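Long-range contact in Ycf48-like protein (Thermosynechococcus elongatus, PDB 5OJ5), which probably assists the early assembly of photosystem II and the replacement of photodamaged D1, binding the C-terminal extension of the D1 precursor: residues V311-D324 with I328-T340. Sequence-based numbering, arbitrary orientation.
Sequences VPSNFYKILFFSPD and ILGQKGILLRYVT
Strand 317-320 runs antiparallel to strand 325-329, joined by backbone bonds from Tyr316 N to Leu329 O and from Leu329 N to Lys317 O, both 2.9 Å. The strands form a beta hairpin in one blade of the seven-bladed beta-propeller. Strand 334-338 follows through a type I' turn from Gln331 to Ile334. Strand 47-51, from the N-terminal part of the chain, joins these three C-terminal strands in one blade, the Velcro closure of a beta-propeller.

Ile318 and Ile328 form a non-hydrogen-bonded pair and lie side by side, their CG1 atoms 4.0 Å apart. The side chains of Lys317 and Leu329 also lie side by side, with Leu329 CD1 against Lys317 CB. Leu336 CD1, from strand 334-338, makes a CH-pi contact over one face of the Phe315 ring, 4.0 Å from the centroid, and Ser313 O lies over the opposite face. Ile328 CG2 packs against Phe315 CB. Strand 47-51 adds Trp47, which touches both Ile328 and Leu336.

Farther along, Tyr338 CD1 meets the edge of the Phe320 ring at CE1, 4.1 Å away. Two waters link 323-324 to 338-340. One bridges Pro323 O and Thr340 OG1. The other donates to Asp324 O and Tyr338 O and accepts from Thr340 N. The carboxylate of Asp324 turns to a salt bridge with Arg66.

Polar side chains tie 313-314 to the turn. With chi1 at -174°, Ser313 OG is swung to the side of its own carbonyl carbon, where it accepts from Gln331 N at 2.7 Å and donates to Asn314 O. Gln331 stretches out beyond CG and returns a bond: Asn314 N donates to Gln331 OE1 over 2.7 Å, nearly straight at 174°, from 23° off the carbonyl plane.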
# COMPACT_ATOMS: atom_id res chain seq x y z
N VAL A 311 -18.16 -4.61 -9.81
CA VAL A 311 -17.26 -5.59 -9.20
C VAL A 311 -17.60 -5.69 -7.71
O VAL A 311 -17.48 -4.69 -6.99
CB VAL A 311 -15.78 -5.21 -9.41
CG1 VAL A 311 -14.81 -6.23 -8.74
CG2 VAL A 311 -15.44 -5.05 -10.89
N PRO A 312 -17.95 -6.89 -7.20
CA PRO A 312 -18.38 -6.99 -5.78
C PRO A 312 -17.21 -6.99 -4.81
O PRO A 312 -16.86 -8.02 -4.21
CB PRO A 312 -19.13 -8.33 -5.76
CG PRO A 312 -18.43 -9.16 -6.76
CD PRO A 312 -18.06 -8.20 -7.89
N SER A 313 -16.60 -5.82 -4.63
CA SER A 313 -15.41 -5.74 -3.80
C SER A 313 -15.18 -4.30 -3.35
O SER A 313 -15.45 -3.34 -4.10
CB SER A 313 -14.20 -6.21 -4.62
OG SER A 313 -13.03 -6.29 -3.83
N ASN A 314 -14.65 -4.17 -2.13
CA ASN A 314 -13.95 -2.96 -1.75
C ASN A 314 -12.61 -2.93 -2.48
O ASN A 314 -12.00 -3.98 -2.76
CB ASN A 314 -13.69 -2.94 -0.25
CG ASN A 314 -14.95 -3.03 0.57
OD1 ASN A 314 -16.00 -2.53 0.17
ND2 ASN A 314 -14.83 -3.62 1.76
N PHE A 315 -12.12 -1.75 -2.78
CA PHE A 315 -10.84 -1.58 -3.45
C PHE A 315 -9.89 -0.91 -2.45
O PHE A 315 -10.03 0.28 -2.14
CB PHE A 315 -11.00 -0.78 -4.72
CG PHE A 315 -11.81 -1.46 -5.74
CD1 PHE A 315 -11.58 -2.79 -6.08
CD2 PHE A 315 -12.80 -0.72 -6.40
CE1 PHE A 315 -12.37 -3.41 -7.07
CE2 PHE A 315 -13.55 -1.30 -7.38
CZ PHE A 315 -13.35 -2.63 -7.71
N TYR A 316 -8.98 -1.70 -1.88
CA TYR A 316 -8.20 -1.37 -0.66
C TYR A 316 -6.91 -0.65 -0.94
O TYR A 316 -6.44 0.07 -0.06
CB TYR A 316 -7.75 -2.64 0.12
CG TYR A 316 -8.91 -3.33 0.73
CD1 TYR A 316 -9.51 -2.85 1.90
CD2 TYR A 316 -9.50 -4.41 0.09
CE1 TYR A 316 -10.62 -3.50 2.47
CE2 TYR A 316 -10.59 -5.03 0.61
CZ TYR A 316 -11.15 -4.58 1.80
OH TYR A 316 -12.26 -5.23 2.30
N LYS A 317 -6.27 -0.95 -2.07
CA LYS A 317 -4.88 -0.55 -2.29
C LYS A 317 -4.70 -0.34 -3.78
O LYS A 317 -5.10 -1.20 -4.54
CB LYS A 317 -3.92 -1.66 -1.79
CG LYS A 317 -2.48 -1.20 -1.56
CD LYS A 317 -1.78 -2.13 -0.53
CE LYS A 317 -0.30 -1.88 -0.43
NZ LYS A 317 0.06 -0.47 -0.12
N ILE A 318 -4.06 0.76 -4.15
CA ILE A 318 -3.70 1.04 -5.53
C ILE A 318 -2.18 1.04 -5.61
O ILE A 318 -1.53 1.79 -4.88
CB ILE A 318 -4.22 2.42 -5.99
CG1 ILE A 318 -5.73 2.59 -5.76
CG2 ILE A 318 -3.80 2.66 -7.47
CD1 ILE A 318 -6.11 4.08 -5.78
N LEU A 319 -1.61 0.26 -6.52
CA LEU A 319 -0.16 0.17 -6.69
C LEU A 319 0.17 0.46 -8.14
O LEU A 319 -0.13 -0.36 -9.01
CB LEU A 319 0.33 -1.23 -6.31
CG LEU A 319 0.17 -1.58 -4.83
CD1 LEU A 319 0.60 -3.00 -4.55
CD2 LEU A 319 1.05 -0.67 -3.92
N PHE A 320 0.83 1.57 -8.41
CA PHE A 320 1.36 1.86 -9.74
C PHE A 320 2.84 1.57 -9.73
O PHE A 320 3.57 2.05 -8.87
CB PHE A 320 1.12 3.30 -10.16
CG PHE A 320 -0.30 3.55 -10.60
CD1 PHE A 320 -0.75 3.02 -11.79
CD2 PHE A 320 -1.17 4.32 -9.82
CE1 PHE A 320 -2.07 3.25 -12.19
CE2 PHE A 320 -2.46 4.53 -10.22
CZ PHE A 320 -2.90 4.00 -11.40
N PHE A 321 3.28 0.78 -10.67
CA PHE A 321 4.69 0.49 -10.87
C PHE A 321 5.34 1.37 -11.93
O PHE A 321 6.54 1.62 -11.87
CB PHE A 321 4.87 -1.01 -11.18
CG PHE A 321 4.46 -1.85 -10.04
CD1 PHE A 321 5.34 -2.03 -8.97
CD2 PHE A 321 3.19 -2.39 -9.94
CE1 PHE A 321 4.96 -2.72 -7.84
CE2 PHE A 321 2.79 -3.09 -8.78
CZ PHE A 321 3.70 -3.26 -7.75
N SER A 322 4.54 1.87 -12.82
CA SER A 322 4.96 2.86 -13.81
C SER A 322 3.68 3.44 -14.38
O SER A 322 2.59 2.97 -14.05
CB SER A 322 5.72 2.16 -14.92
OG SER A 322 4.85 1.46 -15.78
N PRO A 323 3.75 4.44 -15.27
CA PRO A 323 2.50 4.96 -15.85
C PRO A 323 1.72 3.98 -16.67
O PRO A 323 0.56 4.27 -16.97
CB PRO A 323 2.97 6.16 -16.66
CG PRO A 323 4.16 6.66 -15.90
CD PRO A 323 4.87 5.37 -15.49
N ASP A 324 2.25 2.84 -17.08
CA ASP A 324 1.37 1.89 -17.78
C ASP A 324 1.33 0.53 -17.10
O ASP A 324 1.00 -0.48 -17.74
CB ASP A 324 1.68 1.77 -19.27
CG ASP A 324 2.91 0.96 -19.51
OD1 ASP A 324 3.73 0.86 -18.59
OD2 ASP A 324 3.09 0.47 -20.64
N ILE A 328 -4.96 -2.78 -8.58
CA ILE A 328 -5.78 -2.44 -7.42
C ILE A 328 -6.15 -3.75 -6.74
O ILE A 328 -6.60 -4.70 -7.39
CB ILE A 328 -7.02 -1.66 -7.82
CG1 ILE A 328 -6.55 -0.31 -8.38
CG2 ILE A 328 -7.94 -1.46 -6.64
CD1 ILE A 328 -7.64 0.59 -8.91
N LEU A 329 -5.91 -3.81 -5.44
CA LEU A 329 -6.23 -4.98 -4.62
C LEU A 329 -7.67 -4.90 -4.11
O LEU A 329 -8.05 -3.93 -3.45
CB LEU A 329 -5.24 -5.11 -3.46
CG LEU A 329 -3.75 -5.02 -3.79
CD1 LEU A 329 -2.92 -5.27 -2.57
CD2 LEU A 329 -3.28 -5.96 -4.86
N GLY A 330 -8.47 -5.89 -4.48
CA GLY A 330 -9.80 -6.09 -3.98
C GLY A 330 -9.85 -7.14 -2.91
O GLY A 330 -8.83 -7.55 -2.36
N GLN A 331 -11.04 -7.68 -2.67
CA GLN A 331 -11.25 -8.73 -1.68
C GLN A 331 -11.29 -10.07 -2.38
O GLN A 331 -11.56 -10.14 -3.58
CB GLN A 331 -12.58 -8.53 -0.97
CG GLN A 331 -12.71 -7.23 -0.26
CD GLN A 331 -14.11 -6.97 0.20
OE1 GLN A 331 -14.87 -6.31 -0.47
NE2 GLN A 331 -14.47 -7.53 1.36
N LYS A 332 -11.02 -11.13 -1.63
CA LYS A 332 -11.33 -12.46 -2.10
C LYS A 332 -10.64 -12.80 -3.41
O LYS A 332 -11.21 -13.44 -4.30
CB LYS A 332 -12.84 -12.70 -2.20
CG LYS A 332 -13.62 -12.28 -3.47
CD LYS A 332 -15.15 -12.36 -3.37
CE LYS A 332 -15.68 -11.69 -4.58
NZ LYS A 332 -16.42 -12.77 -5.20
N GLY A 333 -9.39 -12.37 -3.55
CA GLY A 333 -8.63 -12.70 -4.74
C GLY A 333 -8.88 -11.84 -5.96
O GLY A 333 -8.33 -12.13 -7.03
N ILE A 334 -9.68 -10.81 -5.83
CA ILE A 334 -9.94 -9.91 -6.94
C ILE A 334 -8.80 -8.91 -7.07
O ILE A 334 -8.35 -8.32 -6.08
CB ILE A 334 -11.27 -9.19 -6.73
CG1 ILE A 334 -12.43 -10.22 -6.81
CG2 ILE A 334 -11.43 -8.02 -7.75
CD1 ILE A 334 -13.75 -9.68 -6.38
N LEU A 335 -8.34 -8.74 -8.31
CA LEU A 335 -7.35 -7.77 -8.71
C LEU A 335 -7.94 -6.93 -9.84
O LEU A 335 -8.61 -7.48 -10.68
CB LEU A 335 -6.20 -8.67 -9.20
CG LEU A 335 -4.88 -7.99 -9.45
CD1 LEU A 335 -4.38 -7.28 -8.21
CD2 LEU A 335 -3.87 -9.06 -9.90
N LEU A 336 -7.65 -5.64 -9.89
CA LEU A 336 -7.81 -4.92 -11.15
C LEU A 336 -6.43 -4.64 -11.71
O LEU A 336 -5.50 -4.30 -10.95
CB LEU A 336 -8.52 -3.58 -10.96
CG LEU A 336 -9.84 -3.62 -10.19
CD1 LEU A 336 -10.41 -2.18 -10.08
CD2 LEU A 336 -10.79 -4.58 -10.77
N ARG A 337 -6.27 -4.75 -13.03
CA ARG A 337 -5.01 -4.53 -13.72
C ARG A 337 -5.18 -3.38 -14.72
O ARG A 337 -6.14 -3.34 -15.48
CB ARG A 337 -4.57 -5.79 -14.47
CG ARG A 337 -3.23 -5.62 -15.19
CD ARG A 337 -2.79 -6.95 -15.80
NE ARG A 337 -3.49 -7.19 -17.05
CZ ARG A 337 -3.06 -6.78 -18.25
NH1 ARG A 337 -1.94 -6.10 -18.38
NH2 ARG A 337 -3.78 -7.02 -19.31
N TYR A 338 -4.22 -2.46 -14.70
CA TYR A 338 -4.27 -1.27 -15.58
C TYR A 338 -3.88 -1.67 -17.00
O TYR A 338 -2.84 -2.28 -17.21
CB TYR A 338 -3.30 -0.21 -15.06
CG TYR A 338 -3.43 1.09 -15.80
CD1 TYR A 338 -4.33 2.04 -15.39
CD2 TYR A 338 -2.67 1.35 -16.95
CE1 TYR A 338 -4.51 3.23 -16.09
CE2 TYR A 338 -2.84 2.54 -17.65
CZ TYR A 338 -3.76 3.46 -17.20
OH TYR A 338 -3.93 4.63 -17.91
N VAL A 339 -4.71 -1.29 -17.97
CA VAL A 339 -4.49 -1.58 -19.38
C VAL A 339 -4.55 -0.24 -20.14
O VAL A 339 -5.62 0.39 -20.22
CB VAL A 339 -5.54 -2.55 -19.92
CG1 VAL A 339 -5.30 -2.79 -21.41
CG2 VAL A 339 -5.50 -3.87 -19.14
N THR A 340 -3.41 0.19 -20.66
CA THR A 340 -3.37 1.45 -21.42
C THR A 340 -4.35 1.41 -22.59
O THR A 340 -4.47 0.40 -23.29
CB THR A 340 -1.96 1.63 -21.96
OG1 THR A 340 -1.03 1.56 -20.88
CG2 THR A 340 -1.81 2.98 -22.68
O HOH W 1 -0.45 4.10 -19.94
O HOH W 2 -1.10 -1.46 -19.22